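Local coordinates for protein amidohydrolase (Thermotoga maritima, PDB 3OOQ) that is probably a hydrolase of the amidohydrolase family, perhaps an allantoinase, at residues 80-85 with 119-123; 153-159 with 171-175. One frame throughout, in Å; residues are numbered along the deposited sequence.

Interaction 1 (80-85 with 119-123)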
loop_
_atom_site.group_PDB
_atom_site.type_symbol
_atom_site.label_atom_id
_atom_site.label_comp_id
_atom_site.label_asym_id
_atom_site.label_seq_id
_atom_site.Cartn_x
_atom_site.Cartn_y
_atom_site.Cartn_z
ATOM N N GLY F 80 25.841 -6.149 -6.313
ATOM C CA GLY F 80 26.316 -7.249 -5.449
ATOM C C GLY F 80 25.331 -8.277 -4.881
ATOM O O GLY F 80 25.752 -9.326 -4.377
ATOM N N ASN F 81 24.030 -7.983 -4.921
ATOM C CA ASN F 81 23.014 -8.874 -4.337
ATOM C C ASN F 81 21.773 -8.940 -5.204
ATOM O O ASN F 81 21.073 -7.941 -5.342
ATOM C CB ASN F 81 22.598 -8.417 -2.930
ATOM C CG ASN F 81 23.640 -8.739 -1.861
ATOM O OD1 ASN F 81 23.864 -9.900 -1.514
ATOM N ND2 ASN F 81 24.259 -7.700 -1.316
ATOM N N GLU F 82 21.506 -10.115 -5.771
ATOM C CA GLU F 82 20.270 -10.362 -6.505
ATOM C C GLU F 82 19.188 -10.760 -5.482
ATOM O O GLU F 82 18.748 -11.925 -5.403
ATOM C CB GLU F 82 20.476 -11.443 -7.580
ATOM C CG GLU F 82 19.268 -11.673 -8.485
ATOM C CD GLU F 82 18.738 -10.380 -9.059
ATOM O OE1 GLU F 82 17.606 -9.987 -8.693
ATOM O OE2 GLU F 82 19.471 -9.730 -9.833
ATOM N N ALA F 83 18.775 -9.768 -4.698
ATOM C CA ALA F 83 17.949 -9.989 -3.518
ATOM C C ALA F 83 16.459 -10.075 -3.854
ATOM O O ALA F 83 15.631 -9.485 -3.165
ATOM C CB ALA F 83 18.220 -8.891 -2.485
ATOM N N THR F 84 16.134 -10.821 -4.910
ATOM C CA THR F 84 14.753 -10.994 -5.373
ATOM C C THR F 84 14.347 -12.458 -5.372
ATOM O O THR F 84 13.294 -12.824 -5.915
ATOM C CB THR F 84 14.610 -10.486 -6.807
ATOM O OG1 THR F 84 15.552 -11.184 -7.639
ATOM C CG2 THR F 84 14.903 -8.990 -6.858
ATOM N N ASP F 85 15.195 -13.298 -4.778
ATOM C CA ASP F 85 15.035 -14.745 -4.830
ATOM C C ASP F 85 16.109 -15.335 -3.916
ATOM O O ASP F 85 17.300 -15.046 -4.103
ATOM C CB ASP F 85 15.222 -15.238 -6.280
ATOM C CG ASP F 85 14.980 -16.734 -6.436
ATOM O OD1 ASP F 85 14.692 -17.164 -7.568
ATOM O OD2 ASP F 85 15.098 -17.497 -5.467
ATOM N N PRO F 119 29.160 -12.519 -4.903
ATOM C CA PRO F 119 27.948 -11.868 -4.412
ATOM C C PRO F 119 27.997 -11.656 -2.883
ATOM O O PRO F 119 28.816 -12.282 -2.174
ATOM C CB PRO F 119 26.833 -12.863 -4.771
ATOM C CG PRO F 119 27.377 -13.726 -5.853
ATOM C CD PRO F 119 28.871 -13.810 -5.566
ATOM N N GLY F 120 27.137 -10.767 -2.390
ATOM C CA GLY F 120 27.008 -10.495 -0.963
ATOM C C GLY F 120 26.205 -11.562 -0.213
ATOM O O GLY F 120 26.115 -12.725 -0.635
ATOM N N SER F 121 25.610 -11.159 0.900
ATOM C CA SER F 121 25.052 -12.109 1.850
ATOM C C SER F 121 23.530 -11.964 2.018
ATOM O O SER F 121 22.960 -12.369 3.031
ATOM C CB SER F 121 25.744 -11.917 3.188
ATOM O OG SER F 121 25.521 -10.601 3.672
ATOM N N ALA F 122 22.879 -11.382 1.019
ATOM C CA ALA F 122 21.425 -11.265 1.036
ATOM C C ALA F 122 20.748 -12.622 0.926
ATOM O O ALA F 122 19.722 -12.858 1.581
ATOM C CB ALA F 122 20.958 -10.349 -0.098
ATOM N N ASN F 123 21.294 -13.502 0.084
ATOM C CA ASN F 123 20.621 -14.761 -0.243
ATOM C C ASN F 123 21.194 -15.976 0.455
ATOM O O ASN F 123 22.416 -16.105 0.527
ATOM C CB ASN F 123 20.676 -15.037 -1.738
ATOM C CG ASN F 123 19.939 -13.998 -2.554
ATOM O OD1 ASN F 123 19.229 -13.165 -2.011
ATOM N ND2 ASN F 123 20.109 -14.048 -3.867
HETATM O O HOH W 1 23.204 -12.524 -2.196
HETATM O O HOH W 2 25.829 -8.181 1.234
#
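Gly80 and Gly120 join two loops through their backbones. Gly120 N donates to Gly80 O at 2.8 Å, in a nearly straight bond. Asn81 follows, and its side chain works as a bridge. CG stands anti to the carbonyl carbon (chi1 -76°), and the amide reaches the 119-123 loop. Asn81 OD1 accepts from Ala122 N at 3.1 Å, with the donor above the carbonyl plane. Asn81 OD1 also probably takes a proton from a water, which accepts from Asn123 N. ND2 of Asn81 and Ser121 N both donate to a second water. Gly120 CA passes 3.9 Å from Asn81 ND2, and a CB here would clash with that nitrogen. Glu82 offers its carbonyl from the centre of an inverse gamma turn. Asn123 ND2 donates to Glu82 O at 3.0 Å, and that oxygen lies in the plane of the Asn123 amide. The Glu82 carboxylate turns away, to Ser170 and Thr171 of the second subunit. Ala83 CB packs on Ala122 CB at 3.9 Å. Thr84 OG1 donates to Glu82 OE1 within the same loop. Asp85 O comes within 3.0 Å of Asn123 ND2, but at a poor angle for a bond. Tyr162 OH bonds both Asn123 OD1 and Asp85 N, and Thr88 OG1 bonds Asn123 ND2. An alanine in place of Asn123 would probably leave Glu82 O without this donor and loosen the hold on the 80-85 loop. Both loops belong to a domain whose family falls in the TIM-barrel clan. The contact pins the loop between strand 54-64 and helix 103-108 to the turn between antiparallel strands 112-117 and 125-133. Helix 156-164 covers one part of it, with Val161 against Ala83 and Ala122.

Interaction 2 (153-159 with 171-175)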
loop_
_atom_site.group_PDB
_atom_site.type_symbol
_atom_site.label_atom_id
_atom_site.label_comp_id
_atom_site.label_asym_id
_atom_site.label_seq_id
_atom_site.Cartn_x
_atom_site.Cartn_y
_atom_site.Cartn_z
ATOM N N ALA F 153 24.811 -17.867 2.514
ATOM C CA ALA F 153 24.737 -16.978 3.683
ATOM C C ALA F 153 23.786 -17.472 4.744
ATOM O O ALA F 153 22.708 -17.960 4.422
ATOM C CB ALA F 153 24.344 -15.562 3.264
ATOM N N PHE F 154 24.209 -17.288 6.000
ATOM C CA PHE F 154 23.505 -17.697 7.209
ATOM C C PHE F 154 23.390 -16.484 8.091
ATOM O O PHE F 154 23.986 -15.447 7.794
ATOM C CB PHE F 154 24.330 -18.776 7.950
ATOM C CG PHE F 154 24.432 -20.057 7.190
ATOM C CD1 PHE F 154 25.371 -20.208 6.166
ATOM C CD2 PHE F 154 23.530 -21.072 7.421
ATOM C CE1 PHE F 154 25.433 -21.388 5.421
ATOM C CE2 PHE F 154 23.583 -22.252 6.679
ATOM C CZ PHE F 154 24.539 -22.410 5.687
ATOM N N GLY F 155 22.617 -16.604 9.167
ATOM C CA GLY F 155 22.533 -15.551 10.174
ATOM C C GLY F 155 21.536 -14.463 9.800
ATOM O O GLY F 155 20.555 -14.725 9.104
ATOM N N GLU F 156 21.779 -13.248 10.285
ATOM C CA GLU F 156 20.773 -12.168 10.243
ATOM C C GLU F 156 20.424 -11.694 8.843
ATOM O O GLU F 156 19.251 -11.434 8.564
ATOM C CB GLU F 156 21.217 -10.957 11.084
ATOM C CG GLU F 156 21.323 -11.226 12.598
ATOM C CD GLU F 156 21.809 -10.012 13.382
ATOM O OE1 GLU F 156 21.537 -8.872 12.953
ATOM O OE2 GLU F 156 22.454 -10.184 14.437
ATOM N N ASN F 157 21.428 -11.594 7.962
ATOM C CA ASN F 157 21.228 -10.964 6.646
ATOM C C ASN F 157 20.153 -11.650 5.795
ATOM O O ASN F 157 19.173 -11.006 5.434
ATOM C CB ASN F 157 22.568 -10.762 5.873
ATOM C CG ASN F 157 23.500 -9.761 6.549
ATOM O OD1 ASN F 157 23.134 -9.125 7.527
ATOM N ND2 ASN F 157 24.728 -9.635 6.032
ATOM N N PRO F 158 20.299 -12.965 5.505
ATOM C CA PRO F 158 19.263 -13.592 4.661
ATOM C C PRO F 158 17.836 -13.592 5.253
ATOM O O PRO F 158 16.878 -13.386 4.516
ATOM C CB PRO F 158 19.768 -15.034 4.471
ATOM C CG PRO F 158 20.740 -15.267 5.633
ATOM C CD PRO F 158 21.386 -13.916 5.845
ATOM N N LYS F 159 17.695 -13.812 6.558
ATOM C CA LYS F 159 16.370 -13.774 7.166
ATOM C C LYS F 159 15.763 -12.356 7.289
ATOM O O LYS F 159 14.544 -12.231 7.306
ATOM C CB LYS F 159 16.353 -14.500 8.523
ATOM C CG LYS F 159 17.106 -13.801 9.659
ATOM C CD LYS F 159 16.802 -14.478 11.033
ATOM C CE LYS F 159 17.525 -13.766 12.192
ATOM N NZ LYS F 159 16.889 -14.115 13.501
ATOM N N THR F 171 13.617 -16.897 9.313
ATOM C CA THR F 171 14.259 -17.423 10.524
ATOM C C THR F 171 15.528 -18.182 10.118
ATOM O O THR F 171 15.672 -18.592 8.966
ATOM C CB THR F 171 13.340 -18.430 11.282
ATOM O OG1 THR F 171 13.087 -19.556 10.438
ATOM C CG2 THR F 171 11.989 -17.790 11.699
ATOM N N ARG F 172 16.419 -18.399 11.073
ATOM C CA ARG F 172 17.552 -19.311 10.868
ATOM C C ARG F 172 17.119 -20.723 10.464
ATOM O O ARG F 172 17.778 -21.341 9.642
ATOM C CB ARG F 172 18.450 -19.350 12.121
ATOM C CG ARG F 172 19.320 -18.097 12.283
ATOM C CD ARG F 172 20.247 -18.206 13.510
ATOM N NE ARG F 172 21.214 -17.102 13.556
ATOM C CZ ARG F 172 20.975 -15.886 14.048
ATOM N NH1 ARG F 172 19.776 -15.564 14.531
ATOM N NH2 ARG F 172 21.936 -14.974 14.029
HETATM N N MSE F 173 16.021 -21.231 11.037
HETATM C CA MSE F 173 15.494 -22.551 10.678
HETATM C C MSE F 173 15.181 -22.604 9.186
HETATM O O MSE F 173 15.480 -23.595 8.513
HETATM C CB MSE F 173 14.193 -22.888 11.433
HETATM C CG MSE F 173 14.207 -22.687 12.944
HETATM SE SE MSE F 173 12.589 -23.498 13.676
HETATM C CE MSE F 173 11.295 -22.154 12.964
ATOM N N GLY F 174 14.542 -21.535 8.706
ATOM C CA GLY F 174 14.159 -21.397 7.306
ATOM C C GLY F 174 15.336 -21.262 6.358
ATOM O O GLY F 174 15.312 -21.842 5.287
ATOM N N THR F 175 16.352 -20.485 6.736
ATOM C CA THR F 175 17.575 -20.338 5.902
ATOM C C THR F 175 18.263 -21.689 5.627
ATOM O O THR F 175 18.598 -22.015 4.490
ATOM C CB THR F 175 18.559 -19.386 6.578
ATOM O OG1 THR F 175 17.916 -18.123 6.750
ATOM C CG2 THR F 175 19.864 -19.207 5.760
HETATM O O HOH W 3 19.251 -17.095 8.891
HETATM O O HOH W 4 21.824 -12.528 15.617
HETATM O O HOH W 5 19.243 -13.106 15.650
#
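Thr171 meets the aliphatic part of Lys159, whose CB lies 3.7 Å from Thr171 N. It is also the N-cap of helix 172-198: its OG1 accepts from Gly174 N and also hydrogen-bonds Glu82 of the third subunit. Arg172 extends from CG to NE and brings its guanidinium over Gly155, which faces one side of the plane. Gly155 is itself the N-cap of the other helix, with a positive phi that glycine adopts readily. Arg172 NH2 and Glu156 OE2 share a water, while their charged groups stay 4.8 Å apart; Glu156 OE2 also accepts from Glu282 N. A second water accepts from Arg172 NH1 and, weakly, from Lys159 NZ. Arg172 NH1 and Lys159 NZ are 3.4 Å apart, and both are donors. Asp79 of the third subunit forms salt bridges to both, which probably offsets the like charges. Asp232 holds Arg172 NE in a further salt bridge. Thr175 points toward the 153-159 segment. With OG1 beside the backbone N (chi1 -59°), CG2 falls anti to that N. Thr175 CG2 touches Pro158 CG at 4.0 Å and lies 3.4 Å from Ala153 O. Thr175 OG1 and Gly155 O are linked by another water. The contact joins the N-terminal ends of helices 156-164 and 172-198, just past strand 143-153. Phe154 packs against helix 230-243 beside it, and its backbone bonds to His226 of strand 223-227.

How the interactions relate
From the N terminus, the chain leaves strand 54-64 and enters the 80-85 loop. Interaction 1 closes when 119-123 returns to it, after helix 103-108 and strand 112-117. Strands 125-133 and 143-153 follow. Interaction 2 then closes a short loop of 11 residues between 153-159 and 171-175. The two are in series and neither nest nor cross. The centres of interaction 1 and interaction 2 lie about 13 Å apart, and the two contacts touch. Ser121 OG probably bonds Asn157 ND2 at 2.7 Å, and Ala153 CB packs on Ser121 O and Asn123 O. Together they tie the loops beside the curled sheet to the two helices that follow strand 143-153.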